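PDB 4N83: ribonucleoside-diphosphate reductase subunit beta from Streptococcus sanguinis, which binds a dimanganese centre and, together with the alpha subunit, probably serves the reduction of ribonucleoside diphosphates to the deoxyribonucleotides needed for DNA synthesis. Local coordinates for residues Gly164-Leu169 / Glu247-Phe252; Glu219-Leu224 / Met262-Asp267; Tyr255-Ala260 / Pro268-Ser273. One frame throughout, in Å; residues are numbered along the deposited sequence.

Contact 1: residues Gly164-Leu169 / Glu247-Phe252; sequences GFFTPL and EEVKTF
In the helix that carries Phe-252 onto Phe-166, the carbonyl oxygen Glu-247 O is gripped twice by Thr-251: OG1 donates to it at 2.6 Å and the backbone N at 3.2 Å. The contact with residues 164-169 is itself apolar and centres on Phe-166, whose CG stands anti to the backbone N (chi1 -174°), sending the ring across to the other helix. Val-249 lies over one face of that ring, a CH-pi contact in which CG2 is 3.9 Å from the ring centroid. The edge of Phe-166 is turned toward the face of Phe-252 in an offset edge-to-face pair, centroids 5.6 Å apart and planes at 64°. CZ of Phe-166 meets the CB of Glu-248 at 3.5 Å, while the carboxylate of Glu-248 bonds Asn-278 through OE1. Leu-169 CD1 adds a lighter touch on Phe-252 CZ at 4.1 Å. The short helical segments cross at 114°, with axes 10.1 Å apart. In this ferritin-like bundle, helix 279-285 packs against Phe-166, Leu-169 and Phe-252, helix 211-240 meets Val-249, and helix 178-206 lies on another part of helix 162-173, through Phe-165 and Pro-168.

Contact 2: residues Glu219-Leu224 / Met262-Asp267; sequences EWMYDL and MNLGQD
Met-221 reaches from helix 211-240 to the end of helix 246-263, where its terminal methyl CE meets Leu-264 CD1 at 3.6 Å. The two side chains run alongside each other, pointing opposite ways, and meet near their ends. CG of Met-221 lies anti to the backbone N (chi1 -177°) and the chain stays extended beyond it, which carries CE across a wide backbone gap: the nearest CA atoms, those of Met-221 and Gln-266, are 10.2 Å apart. The same methyl rests against the aliphatic part of Gln-266, with CE 3.8 Å from CG, while SD lies 4.1 Å from that CG. This is the tightly packed side, and both Met-221 and Leu-264 are buried.

The outer side is looser. Tyr-222 OH comes no closer than 4.0 Å to either Gln-266 NE2 or Asp-267 O, so the approach is by proximity rather than by a polar bond. The Tyr-222 ring and the Gln-266 amide stand nearly perpendicular, 83° apart. Asp-267, next along the chain, is exposed.

The arrangement is a helix terminus laid against a neighbouring helix. Gly-265, with positive phi, ends the helix in a Schellman motif between Leu-264 and Gln-266, whose CB atoms both point toward helix 211-240. Helix 148-160 adds Phe-155 against Met-221 and Val-154 against Leu-264; helix 178-206 brings Phe-202 to Leu-264 and Phe-206 to Gln-266; and Leu-261 of helix 246-263 touches Met-221, Tyr-222 and Gln-266.

Contact 3: residues Tyr255-Ala260 / Pro268-Ser273; sequences YNANKA and PLFPDS
The loop after helix 246-263 doubles back along that helix in irregular form, Asn-258 facing Pro-268 and Tyr-255 facing Asp-272. The link between the two is the buried carboxamide of Asn-258, which stands in for a backbone peptide. Its OD1 accepts from Phe-270 N at 3.0 Å (N-H...O 155°), with the donor tilted 19° from the plane of the amide carbonyl. Leu-269 N also reaches OD1, at 2.9 Å but with a strongly bent, weak bond. The amide nitrogen ND2 gives a weak bond to Phe-270 O at 3.4 Å, so N and O of Phe-270 both meet the one amide, which favours this rotation, though only the bond to Phe-270 N is well formed. CG of Asn-258 lies beside the backbone N (chi1 -58°), a setting that points the amide at the loop while CB packs on Pro-268 CB at 3.7 Å.

Apolar contact flanks this grip where Ala-257 CB meets Phe-270 CE1 at 4.0 Å. The edge of the Phe-270 ring also lies near Asn-258 OD1. Leu-269 turns to Tyr-222 and Tyr-226 of helix 211-240, while Asp-272 forms a salt bridge with Arg-254, one residue before Tyr-255. The returning loop is thus bound to the outer side of its own helix, away from the metal site. At its far end, Asp-272 O sits at the edge of the Tyr-255 ring, close to the ring plane and 3.5 Å from CD1.

Overall arrangement
Of the helices involved, 162-173 comes first; contact 1 closes a long, mostly helical loop when it meets the start of helix 246-263. Helix 211-240 lies within that loop, and its partner in contact 2 comes only after contact 1 has closed, so the two cross. Contact 3, in series with contact 1, is a short reversal in which the loop after helix 246-263 folds back on it; it crosses contact 2. Helix 246-263 takes part in all three contacts, which tie it to two other helices and to its own following loop. Contact 3 touches both others, through Thr-251 on Asp-272 and Tyr-222 on Leu-269, whereas contacts 1 and 2 stay about 12 Å apart at their nearest atoms.

Contact 1: residues Gly164-Leu169 / Glu247-Phe252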
ATOM      1  N   GLY A 164      -5.475  21.058 -12.095  1.00123.72           N
ATOM      2  CA  GLY A 164      -5.247  20.094 -13.165  1.00123.52           C
ATOM      3  C   GLY A 164      -6.505  19.356 -13.594  1.00121.82           C
ATOM      4  O   GLY A 164      -6.712  19.137 -14.786  1.00121.71           O
ATOM      5  N   PHE A 165      -7.350  18.977 -12.634  1.00120.03           N
ATOM      6  CA  PHE A 165      -8.580  18.235 -12.941  1.00118.56           C
ATOM      7  C   PHE A 165      -9.587  19.028 -13.785  1.00120.76           C
ATOM      8  O   PHE A 165     -10.449  18.431 -14.432  1.00119.74           O
ATOM      9  CB  PHE A 165      -9.281  17.751 -11.659  1.00116.45           C
ATOM     10  CG  PHE A 165      -8.524  16.694 -10.887  1.00114.80           C
ATOM     11  CD1 PHE A 165      -7.830  15.676 -11.536  1.00113.65           C
ATOM     12  CD2 PHE A 165      -8.550  16.691  -9.496  1.00113.49           C
ATOM     13  CE1 PHE A 165      -7.155  14.703 -10.815  1.00112.12           C
ATOM     14  CE2 PHE A 165      -7.879  15.718  -8.772  1.00111.80           C
ATOM     15  CZ  PHE A 165      -7.182  14.723  -9.433  1.00111.30           C
ATOM     16  N   PHE A 166      -9.480  20.357 -13.780  1.00123.32           N
ATOM     17  CA  PHE A 166     -10.377  21.225 -14.555  1.00124.81           C
ATOM     18  C   PHE A 166     -10.403  20.892 -16.053  1.00124.82           C
ATOM     19  O   PHE A 166     -11.458  20.968 -16.689  1.00124.04           O
ATOM     20  CB  PHE A 166      -9.984  22.697 -14.356  1.00127.20           C
ATOM     21  CG  PHE A 166     -10.934  23.678 -14.995  1.00129.30           C
ATOM     22  CD1 PHE A 166     -11.992  24.216 -14.273  1.00129.20           C
ATOM     23  CD2 PHE A 166     -10.763  24.076 -16.317  1.00131.12           C
ATOM     24  CE1 PHE A 166     -12.862  25.123 -14.855  1.00130.01           C
ATOM     25  CE2 PHE A 166     -11.632  24.980 -16.906  1.00131.69           C
ATOM     26  CZ  PHE A 166     -12.683  25.504 -16.174  1.00131.00           C
ATOM     27  N   THR A 167      -9.248  20.529 -16.609  1.00124.76           N
ATOM     28  CA  THR A 167      -9.124  20.261 -18.047  1.00124.92           C
ATOM     29  C   THR A 167      -9.845  18.977 -18.505  1.00123.13           C
ATOM     30  O   THR A 167     -10.700  19.047 -19.389  1.00122.76           O
ATOM     31  CB  THR A 167      -7.643  20.244 -18.493  1.00125.99           C
ATOM     32  OG1 THR A 167      -7.001  21.449 -18.061  1.00127.65           O
ATOM     33  CG2 THR A 167      -7.528  20.133 -20.009  1.00126.84           C
ATOM     34  N   PRO A 168      -9.511  17.806 -17.920  1.00121.23           N
ATOM     35  CA  PRO A 168     -10.203  16.580 -18.344  1.00120.27           C
ATOM     36  C   PRO A 168     -11.695  16.555 -17.999  1.00119.15           C
ATOM     37  O   PRO A 168     -12.477  15.930 -18.717  1.00118.42           O
ATOM     38  CB  PRO A 168      -9.459  15.473 -17.587  1.00119.54           C
ATOM     39  CG  PRO A 168      -8.858  16.158 -16.410  1.00119.58           C
ATOM     40  CD  PRO A 168      -8.479  17.517 -16.909  1.00120.68           C
ATOM     41  N   LEU A 169     -12.076  17.222 -16.910  1.00118.54           N
ATOM     42  CA  LEU A 169     -13.489  17.373 -16.545  1.00118.50           C
ATOM     43  C   LEU A 169     -14.235  18.266 -17.543  1.00119.11           C
ATOM     44  O   LEU A 169     -15.426  18.063 -17.792  1.00118.51           O
ATOM     45  CB  LEU A 169     -13.627  17.949 -15.130  1.00118.45           C
ATOM     46  CG  LEU A 169     -13.201  17.051 -13.963  1.00117.11           C
ATOM     47  CD1 LEU A 169     -13.138  17.852 -12.670  1.00116.74           C
ATOM     48  CD2 LEU A 169     -14.139  15.863 -13.808  1.00116.25           C
ATOM     49  N   GLU A 247      -9.534  32.494 -15.685  1.00130.47           N
ATOM     50  CA  GLU A 247     -10.463  32.957 -14.652  1.00131.39           C
ATOM     51  C   GLU A 247     -11.450  31.877 -14.203  1.00130.89           C
ATOM     52  O   GLU A 247     -11.989  31.954 -13.098  1.00130.07           O
ATOM     53  CB  GLU A 247     -11.225  34.197 -15.135  1.00132.85           C
ATOM     54  CG  GLU A 247     -10.343  35.415 -15.378  1.00135.18           C
ATOM     55  CD  GLU A 247      -9.621  35.893 -14.129  1.00135.85           C
ATOM     56  OE1 GLU A 247     -10.142  35.691 -13.011  1.00135.22           O
ATOM     57  OE2 GLU A 247      -8.525  36.477 -14.265  1.00137.08           O
ATOM     58  N   GLU A 248     -11.685  30.878 -15.052  1.00131.98           N
ATOM     59  CA  GLU A 248     -12.550  29.749 -14.698  1.00131.85           C
ATOM     60  C   GLU A 248     -11.852  28.774 -13.747  1.00132.29           C
ATOM     61  O   GLU A 248     -12.490  28.216 -12.853  1.00131.95           O
ATOM     62  CB  GLU A 248     -13.012  29.004 -15.953  1.00131.49           C
ATOM     63  CG  GLU A 248     -13.952  29.803 -16.838  1.00132.63           C
ATOM     64  CD  GLU A 248     -14.433  29.010 -18.038  1.00132.10           C
ATOM     65  OE1 GLU A 248     -15.663  28.895 -18.222  1.00131.24           O
ATOM     66  OE2 GLU A 248     -13.582  28.494 -18.793  1.00132.62           O
ATOM     67  N   VAL A 249     -10.552  28.566 -13.952  1.00134.17           N
ATOM     68  CA  VAL A 249      -9.750  27.705 -13.073  1.00133.54           C
ATOM     69  C   VAL A 249      -9.595  28.349 -11.692  1.00133.74           C
ATOM     70  O   VAL A 249      -9.583  27.654 -10.673  1.00132.83           O
ATOM     71  CB  VAL A 249      -8.355  27.408 -13.677  1.00133.99           C
ATOM     72  CG1 VAL A 249      -7.473  26.657 -12.684  1.00133.07           C
ATOM     73  CG2 VAL A 249      -8.490  26.609 -14.966  1.00133.76           C
ATOM     74  N   LYS A 250      -9.474  29.675 -11.669  1.00135.02           N
ATOM     75  CA  LYS A 250      -9.439  30.431 -10.418  1.00134.76           C
ATOM     76  C   LYS A 250     -10.757  30.299  -9.649  1.00133.50           C
ATOM     77  O   LYS A 250     -10.755  30.201  -8.421  1.00133.31           O
ATOM     78  CB  LYS A 250      -9.127  31.906 -10.692  1.00136.39           C
ATOM     79  CG  LYS A 250      -7.692  32.151 -11.134  1.00137.38           C
ATOM     80  CD  LYS A 250      -7.491  33.571 -11.638  1.00139.18           C
ATOM     81  CE  LYS A 250      -6.033  33.835 -11.973  1.00140.14           C
ATOM     82  NZ  LYS A 250      -5.815  35.228 -12.450  1.00142.53           N
ATOM     83  N   THR A 251     -11.873  30.291 -10.378  1.00132.86           N
ATOM     84  CA  THR A 251     -13.195  30.062  -9.788  1.00131.01           C
ATOM     85  C   THR A 251     -13.306  28.638  -9.233  1.00129.87           C
ATOM     86  O   THR A 251     -13.933  28.415  -8.196  1.00129.42           O
ATOM     87  CB  THR A 251     -14.321  30.279 -10.823  1.00129.98           C
ATOM     88  OG1 THR A 251     -14.084  31.487 -11.555  1.00129.81           O
ATOM     89  CG2 THR A 251     -15.682  30.366 -10.141  1.00129.13           C
ATOM     90  N   PHE A 252     -12.694  27.686  -9.935  1.00130.15           N
ATOM     91  CA  PHE A 252     -12.705  26.277  -9.538  1.00129.29           C
ATOM     92  C   PHE A 252     -11.794  26.027  -8.332  1.00128.74           C
ATOM     93  O   PHE A 252     -12.101  25.187  -7.483  1.00126.21           O
ATOM     94  CB  PHE A 252     -12.277  25.408 -10.731  1.00129.97           C
ATOM     95  CG  PHE A 252     -12.633  23.947 -10.603  1.00129.96           C
ATOM     96  CD1 PHE A 252     -13.928  23.549 -10.290  1.00129.75           C
ATOM     97  CD2 PHE A 252     -11.678  22.966 -10.845  1.00130.32           C
ATOM     98  CE1 PHE A 252     -14.253  22.204 -10.189  1.00128.90           C
ATOM     99  CE2 PHE A 252     -12.000  21.621 -10.752  1.00128.87           C
ATOM    100  CZ  PHE A 252     -13.288  21.239 -10.425  1.00128.15           C
TER

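Contact 2: residues Glu219-Leu224 / Met262-Asp267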
ATOM      1  N   GLU A 219      -4.072  29.853  12.396  1.00122.86           N
ATOM      2  CA  GLU A 219      -3.251  30.928  11.838  1.00124.89           C
ATOM      3  C   GLU A 219      -2.230  30.366  10.845  1.00125.82           C
ATOM      4  O   GLU A 219      -2.042  30.923   9.763  1.00127.01           O
ATOM      5  CB  GLU A 219      -2.536  31.700  12.952  1.00126.63           C
ATOM      6  CG  GLU A 219      -1.901  33.008  12.500  1.00128.05           C
ATOM      7  CD  GLU A 219      -1.191  33.745  13.621  1.00129.55           C
ATOM      8  OE1 GLU A 219      -1.133  33.220  14.753  1.00128.70           O
ATOM      9  OE2 GLU A 219      -0.686  34.859  13.368  1.00131.06           O
ATOM     10  N   TRP A 220      -1.583  29.263  11.216  1.00125.94           N
ATOM     11  CA  TRP A 220      -0.632  28.579  10.334  1.00126.19           C
ATOM     12  C   TRP A 220      -1.339  27.921   9.143  1.00124.42           C
ATOM     13  O   TRP A 220      -0.738  27.728   8.084  1.00123.40           O
ATOM     14  CB  TRP A 220       0.164  27.529  11.121  1.00126.16           C
ATOM     15  CG  TRP A 220       1.338  26.961  10.370  1.00126.34           C
ATOM     16  CD1 TRP A 220       2.610  27.457  10.339  1.00128.14           C
ATOM     17  CD2 TRP A 220       1.344  25.789   9.546  1.00124.63           C
ATOM     18  NE1 TRP A 220       3.407  26.667   9.545  1.00127.47           N
ATOM     19  CE2 TRP A 220       2.655  25.638   9.046  1.00125.48           C
ATOM     20  CE3 TRP A 220       0.368  24.854   9.181  1.00122.21           C
ATOM     21  CZ2 TRP A 220       3.016  24.586   8.200  1.00124.67           C
ATOM     22  CZ3 TRP A 220       0.727  23.809   8.340  1.00120.94           C
ATOM     23  CH2 TRP A 220       2.041  23.685   7.858  1.00122.20           C
ATOM     24  N   MET A 221      -2.614  27.586   9.325  1.00124.25           N
ATOM     25  CA  MET A 221      -3.417  26.943   8.287  1.00124.03           C
ATOM     26  C   MET A 221      -3.734  27.896   7.133  1.00124.45           C
ATOM     27  O   MET A 221      -3.427  27.598   5.977  1.00123.13           O
ATOM     28  CB  MET A 221      -4.714  26.404   8.899  1.00123.63           C
ATOM     29  CG  MET A 221      -5.610  25.643   7.939  1.00122.20           C
ATOM     30  SD  MET A 221      -6.845  24.651   8.802  1.00119.99           S
ATOM     31  CE  MET A 221      -7.924  24.226   7.440  1.00118.76           C
ATOM     32  N   TYR A 222      -4.347  29.033   7.451  1.00126.42           N
ATOM     33  CA  TYR A 222      -4.725  30.015   6.430  1.00128.26           C
ATOM     34  C   TYR A 222      -3.510  30.709   5.807  1.00130.41           C
ATOM     35  O   TYR A 222      -3.550  31.086   4.636  1.00130.50           O
ATOM     36  CB  TYR A 222      -5.708  31.048   6.993  1.00130.00           C
ATOM     37  CG  TYR A 222      -7.091  30.482   7.251  1.00129.03           C
ATOM     38  CD1 TYR A 222      -7.945  30.170   6.195  1.00127.86           C
ATOM     39  CD2 TYR A 222      -7.547  30.260   8.549  1.00129.30           C
ATOM     40  CE1 TYR A 222      -9.210  29.651   6.425  1.00126.90           C
ATOM     41  CE2 TYR A 222      -8.810  29.743   8.789  1.00127.81           C
ATOM     42  CZ  TYR A 222      -9.637  29.441   7.724  1.00126.89           C
ATOM     43  OH  TYR A 222     -10.891  28.926   7.961  1.00126.18           O
ATOM     44  N   ASP A 223      -2.437  30.869   6.581  1.00132.71           N
ATOM     45  CA  ASP A 223      -1.161  31.363   6.047  1.00135.11           C
ATOM     46  C   ASP A 223      -0.639  30.441   4.945  1.00134.66           C
ATOM     47  O   ASP A 223      -0.147  30.910   3.917  1.00134.98           O
ATOM     48  CB  ASP A 223      -0.105  31.488   7.155  1.00136.68           C
ATOM     49  CG  ASP A 223      -0.261  32.755   7.981  1.00138.87           C
ATOM     50  OD1 ASP A 223       0.740  33.186   8.591  1.00140.53           O
ATOM     51  OD2 ASP A 223      -1.376  33.319   8.025  1.00138.60           O
ATOM     52  N   LEU A 224      -0.749  29.135   5.169  1.00133.84           N
ATOM     53  CA  LEU A 224      -0.368  28.136   4.171  1.00133.34           C
ATOM     54  C   LEU A 224      -1.374  28.096   3.017  1.00132.03           C
ATOM     55  O   LEU A 224      -1.005  27.807   1.878  1.00131.37           O
ATOM     56  CB  LEU A 224      -0.259  26.750   4.815  1.00132.49           C
ATOM     57  CG  LEU A 224       0.430  25.656   3.993  1.00132.16           C
ATOM     58  CD1 LEU A 224       1.930  25.895   3.914  1.00134.15           C
ATOM     59  CD2 LEU A 224       0.143  24.282   4.581  1.00130.41           C
ATOM     60  N   MET A 262     -13.681  22.113   4.643  1.00107.37           N
ATOM     61  CA  MET A 262     -14.816  21.378   5.198  1.00105.23           C
ATOM     62  C   MET A 262     -14.426  19.987   5.698  1.00102.16           C
ATOM     63  O   MET A 262     -14.978  19.507   6.689  1.00101.09           O
ATOM     64  CB  MET A 262     -15.937  21.267   4.161  1.00105.86           C
ATOM     65  CG  MET A 262     -17.246  20.727   4.720  1.00105.67           C
ATOM     66  SD  MET A 262     -18.696  21.337   3.840  1.00106.62           S
ATOM     67  CE  MET A 262     -18.731  23.049   4.377  1.00107.65           C
ATOM     68  N   ASN A 263     -13.480  19.345   5.014  1.00 99.76           N
ATOM     69  CA  ASN A 263     -12.956  18.053   5.461  1.00 97.55           C
ATOM     70  C   ASN A 263     -12.166  18.181   6.761  1.00 98.17           C
ATOM     71  O   ASN A 263     -12.276  17.328   7.641  1.00 97.40           O
ATOM     72  CB  ASN A 263     -12.072  17.415   4.383  1.00 96.44           C
ATOM     73  CG  ASN A 263     -12.853  16.977   3.156  1.00 95.15           C
ATOM     74  OD1 ASN A 263     -12.340  17.020   2.040  1.00 95.08           O
ATOM     75  ND2 ASN A 263     -14.095  16.549   3.355  1.00 94.57           N
ATOM     76  N   LEU A 264     -11.383  19.252   6.880  1.00 99.20           N
ATOM     77  CA  LEU A 264     -10.580  19.501   8.083  1.00100.06           C
ATOM     78  C   LEU A 264     -11.402  20.074   9.247  1.00100.22           C
ATOM     79  O   LEU A 264     -10.861  20.312  10.328  1.00100.15           O
ATOM     80  CB  LEU A 264      -9.406  20.431   7.756  1.00101.72           C
ATOM     81  CG  LEU A 264      -8.309  19.814   6.877  1.00101.92           C
ATOM     82  CD1 LEU A 264      -7.475  20.886   6.193  1.00103.45           C
ATOM     83  CD2 LEU A 264      -7.418  18.887   7.691  1.00101.86           C
ATOM     84  N   GLY A 265     -12.696  20.296   9.027  1.00100.12           N
ATOM     85  CA  GLY A 265     -13.600  20.757  10.080  1.00101.00           C
ATOM     86  C   GLY A 265     -13.636  22.266  10.232  1.00103.37           C
ATOM     87  O   GLY A 265     -13.977  22.776  11.300  1.00104.06           O
ATOM     88  N   GLN A 266     -13.287  22.978   9.162  1.00105.06           N
ATOM     89  CA  GLN A 266     -13.298  24.437   9.154  1.00107.28           C
ATOM     90  C   GLN A 266     -14.369  24.961   8.204  1.00107.32           C
ATOM     91  O   GLN A 266     -14.922  24.214   7.395  1.00106.21           O
ATOM     92  CB  GLN A 266     -11.923  24.980   8.753  1.00108.87           C
ATOM     93  CG  GLN A 266     -10.839  24.773   9.804  1.00110.26           C
ATOM     94  CD  GLN A 266     -11.138  25.462  11.127  1.00111.61           C
ATOM     95  OE1 GLN A 266     -10.792  24.954  12.193  1.00112.60           O
ATOM     96  NE2 GLN A 266     -11.785  26.622  11.064  1.00112.16           N
ATOM     97  N   ASP A 267     -14.644  26.257   8.310  1.00108.91           N
ATOM     98  CA  ASP A 267     -15.727  26.889   7.562  1.00109.10           C
ATOM     99  C   ASP A 267     -15.273  27.263   6.149  1.00110.18           C
ATOM    100  O   ASP A 267     -14.089  27.522   5.930  1.00109.89           O
ATOM    101  CB  ASP A 267     -16.216  28.131   8.311  1.00109.97           C
ATOM    102  CG  ASP A 267     -16.679  27.813   9.724  1.00109.07           C
ATOM    103  OD1 ASP A 267     -17.539  26.922   9.883  1.00107.22           O
ATOM    104  OD2 ASP A 267     -16.183  28.452  10.675  1.00110.20           O
TER

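Contact 3: residues Tyr255-Ala260 / Pro268-Ser273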
ATOM      1  N   TYR A 255     -13.440  27.307  -5.138  1.00124.21           N
ATOM      2  CA  TYR A 255     -14.552  26.416  -4.808  1.00121.84           C
ATOM      3  C   TYR A 255     -14.086  25.186  -4.026  1.00118.52           C
ATOM      4  O   TYR A 255     -14.623  24.885  -2.960  1.00118.12           O
ATOM      5  CB  TYR A 255     -15.284  25.992  -6.089  1.00122.20           C
ATOM      6  CG  TYR A 255     -16.316  24.901  -5.896  1.00121.61           C
ATOM      7  CD1 TYR A 255     -17.384  25.072  -5.018  1.00121.71           C
ATOM      8  CD2 TYR A 255     -16.230  23.701  -6.599  1.00121.01           C
ATOM      9  CE1 TYR A 255     -18.331  24.077  -4.840  1.00120.76           C
ATOM     10  CE2 TYR A 255     -17.173  22.701  -6.428  1.00120.16           C
ATOM     11  CZ  TYR A 255     -18.221  22.894  -5.548  1.00119.88           C
ATOM     12  OH  TYR A 255     -19.158  21.903  -5.375  1.00118.27           O
ATOM     13  N   ASN A 256     -13.086  24.488  -4.559  1.00116.10           N
ATOM     14  CA  ASN A 256     -12.560  23.276  -3.923  1.00113.30           C
ATOM     15  C   ASN A 256     -11.717  23.539  -2.672  1.00113.49           C
ATOM     16  O   ASN A 256     -11.482  22.624  -1.881  1.00112.67           O
ATOM     17  CB  ASN A 256     -11.751  22.452  -4.929  1.00111.89           C
ATOM     18  CG  ASN A 256     -12.632  21.734  -5.934  1.00110.20           C
ATOM     19  OD1 ASN A 256     -13.563  21.022  -5.558  1.00108.05           O
ATOM     20  ND2 ASN A 256     -12.339  21.909  -7.215  1.00110.36           N
ATOM     21  N   ALA A 257     -11.259  24.778  -2.499  1.00114.92           N
ATOM     22  CA  ALA A 257     -10.556  25.183  -1.280  1.00115.53           C
ATOM     23  C   ALA A 257     -11.467  25.055  -0.060  1.00114.71           C
ATOM     24  O   ALA A 257     -11.009  24.735   1.038  1.00113.75           O
ATOM     25  CB  ALA A 257     -10.049  26.612  -1.409  1.00117.55           C
ATOM     26  N   ASN A 258     -12.759  25.301  -0.269  1.00114.67           N
ATOM     27  CA  ASN A 258     -13.761  25.194   0.788  1.00114.44           C
ATOM     28  C   ASN A 258     -14.016  23.746   1.208  1.00112.58           C
ATOM     29  O   ASN A 258     -14.301  23.476   2.376  1.00111.66           O
ATOM     30  CB  ASN A 258     -15.073  25.841   0.334  1.00115.04           C
ATOM     31  CG  ASN A 258     -14.901  27.303  -0.049  1.00117.36           C
ATOM     32  OD1 ASN A 258     -14.096  28.021   0.545  1.00118.64           O
ATOM     33  ND2 ASN A 258     -15.659  27.749  -1.047  1.00118.21           N
ATOM     34  N   LYS A 259     -13.919  22.824   0.252  1.00111.24           N
ATOM     35  CA  LYS A 259     -14.075  21.395   0.535  1.00109.52           C
ATOM     36  C   LYS A 259     -12.900  20.861   1.353  1.00109.98           C
ATOM     37  O   LYS A 259     -13.084  20.020   2.233  1.00108.96           O
ATOM     38  CB  LYS A 259     -14.223  20.598  -0.764  1.00108.41           C
ATOM     39  CG  LYS A 259     -15.522  20.880  -1.502  1.00107.95           C
ATOM     40  CD  LYS A 259     -15.675  20.005  -2.734  1.00106.84           C
ATOM     41  CE  LYS A 259     -17.034  20.212  -3.384  1.00106.24           C
ATOM     42  NZ  LYS A 259     -17.152  19.502  -4.687  1.00105.51           N
ATOM     43  N   ALA A 260     -11.698  21.354   1.056  1.00111.03           N
ATOM     44  CA  ALA A 260     -10.509  21.037   1.850  1.00110.87           C
ATOM     45  C   ALA A 260     -10.663  21.565   3.276  1.00111.05           C
ATOM     46  O   ALA A 260     -10.267  20.906   4.239  1.00109.77           O
ATOM     47  CB  ALA A 260      -9.265  21.623   1.200  1.00111.92           C
ATOM     48  N   PRO A 268     -16.215  27.291   5.184  1.00111.05           N
ATOM     49  CA  PRO A 268     -15.882  27.631   3.798  1.00111.68           C
ATOM     50  C   PRO A 268     -15.513  29.106   3.635  1.00113.59           C
ATOM     51  O   PRO A 268     -16.303  29.984   3.988  1.00114.58           O
ATOM     52  CB  PRO A 268     -17.171  27.303   3.036  1.00110.72           C
ATOM     53  CG  PRO A 268     -18.254  27.443   4.047  1.00110.35           C
ATOM     54  CD  PRO A 268     -17.652  26.997   5.348  1.00110.07           C
ATOM     55  N   LEU A 269     -14.324  29.365   3.093  1.00114.29           N
ATOM     56  CA  LEU A 269     -13.765  30.717   3.047  1.00116.08           C
ATOM     57  C   LEU A 269     -14.366  31.559   1.920  1.00116.94           C
ATOM     58  O   LEU A 269     -14.897  32.643   2.166  1.00118.65           O
ATOM     59  CB  LEU A 269     -12.239  30.649   2.899  1.00116.44           C
ATOM     60  CG  LEU A 269     -11.445  31.913   3.239  1.00118.28           C
ATOM     61  CD1 LEU A 269     -11.513  32.215   4.729  1.00118.90           C
ATOM     62  CD2 LEU A 269      -9.999  31.764   2.791  1.00118.67           C
ATOM     63  N   PHE A 270     -14.288  31.054   0.691  1.00115.99           N
ATOM     64  CA  PHE A 270     -14.693  31.817  -0.494  1.00116.52           C
ATOM     65  C   PHE A 270     -16.200  31.737  -0.754  1.00115.56           C
ATOM     66  O   PHE A 270     -16.856  30.793  -0.312  1.00112.83           O
ATOM     67  CB  PHE A 270     -13.927  31.323  -1.723  1.00116.32           C
ATOM     68  CG  PHE A 270     -12.438  31.491  -1.614  1.00117.49           C
ATOM     69  CD1 PHE A 270     -11.646  30.470  -1.104  1.00116.47           C
ATOM     70  CD2 PHE A 270     -11.829  32.673  -2.014  1.00119.54           C
ATOM     71  CE1 PHE A 270     -10.273  30.623  -0.999  1.00117.66           C
ATOM     72  CE2 PHE A 270     -10.456  32.832  -1.911  1.00120.72           C
ATOM     73  CZ  PHE A 270      -9.677  31.806  -1.404  1.00120.00           C
ATOM     74  N   PRO A 271     -16.754  32.732  -1.476  1.00117.37           N
ATOM     75  CA  PRO A 271     -18.176  32.734  -1.827  1.00117.53           C
ATOM     76  C   PRO A 271     -18.517  31.952  -3.106  1.00116.76           C
ATOM     77  O   PRO A 271     -19.695  31.844  -3.456  1.00115.24           O
ATOM     78  CB  PRO A 271     -18.472  34.222  -2.025  1.00119.73           C
ATOM     79  CG  PRO A 271     -17.192  34.782  -2.540  1.00120.79           C
ATOM     80  CD  PRO A 271     -16.083  33.968  -1.927  1.00119.51           C
ATOM     81  N   ASP A 272     -17.504  31.418  -3.788  1.00117.04           N
ATOM     82  CA  ASP A 272     -17.711  30.694  -5.046  1.00116.63           C
ATOM     83  C   ASP A 272     -18.393  29.348  -4.811  1.00114.70           C
ATOM     84  O   ASP A 272     -17.794  28.432  -4.248  1.00113.89           O
ATOM     85  CB  ASP A 272     -16.379  30.473  -5.771  1.00116.98           C
ATOM     86  CG  ASP A 272     -15.729  31.769  -6.216  1.00119.32           C
ATOM     87  OD1 ASP A 272     -14.840  31.713  -7.091  1.00119.58           O
ATOM     88  OD2 ASP A 272     -16.101  32.843  -5.695  1.00121.05           O
ATOM     89  N   SER A 273     -19.647  29.242  -5.247  1.00114.03           N
ATOM     90  CA  SER A 273     -20.425  28.010  -5.120  1.00111.31           C
ATOM     91  C   SER A 273     -20.291  27.166  -6.392  1.00110.23           C
ATOM     92  O   SER A 273     -19.416  27.422  -7.222  1.00110.55           O
ATOM     93  CB  SER A 273     -21.893  28.352  -4.851  1.00110.99           C
ATOM     94  OG  SER A 273     -22.631  27.195  -4.498  1.00109.64           O
TER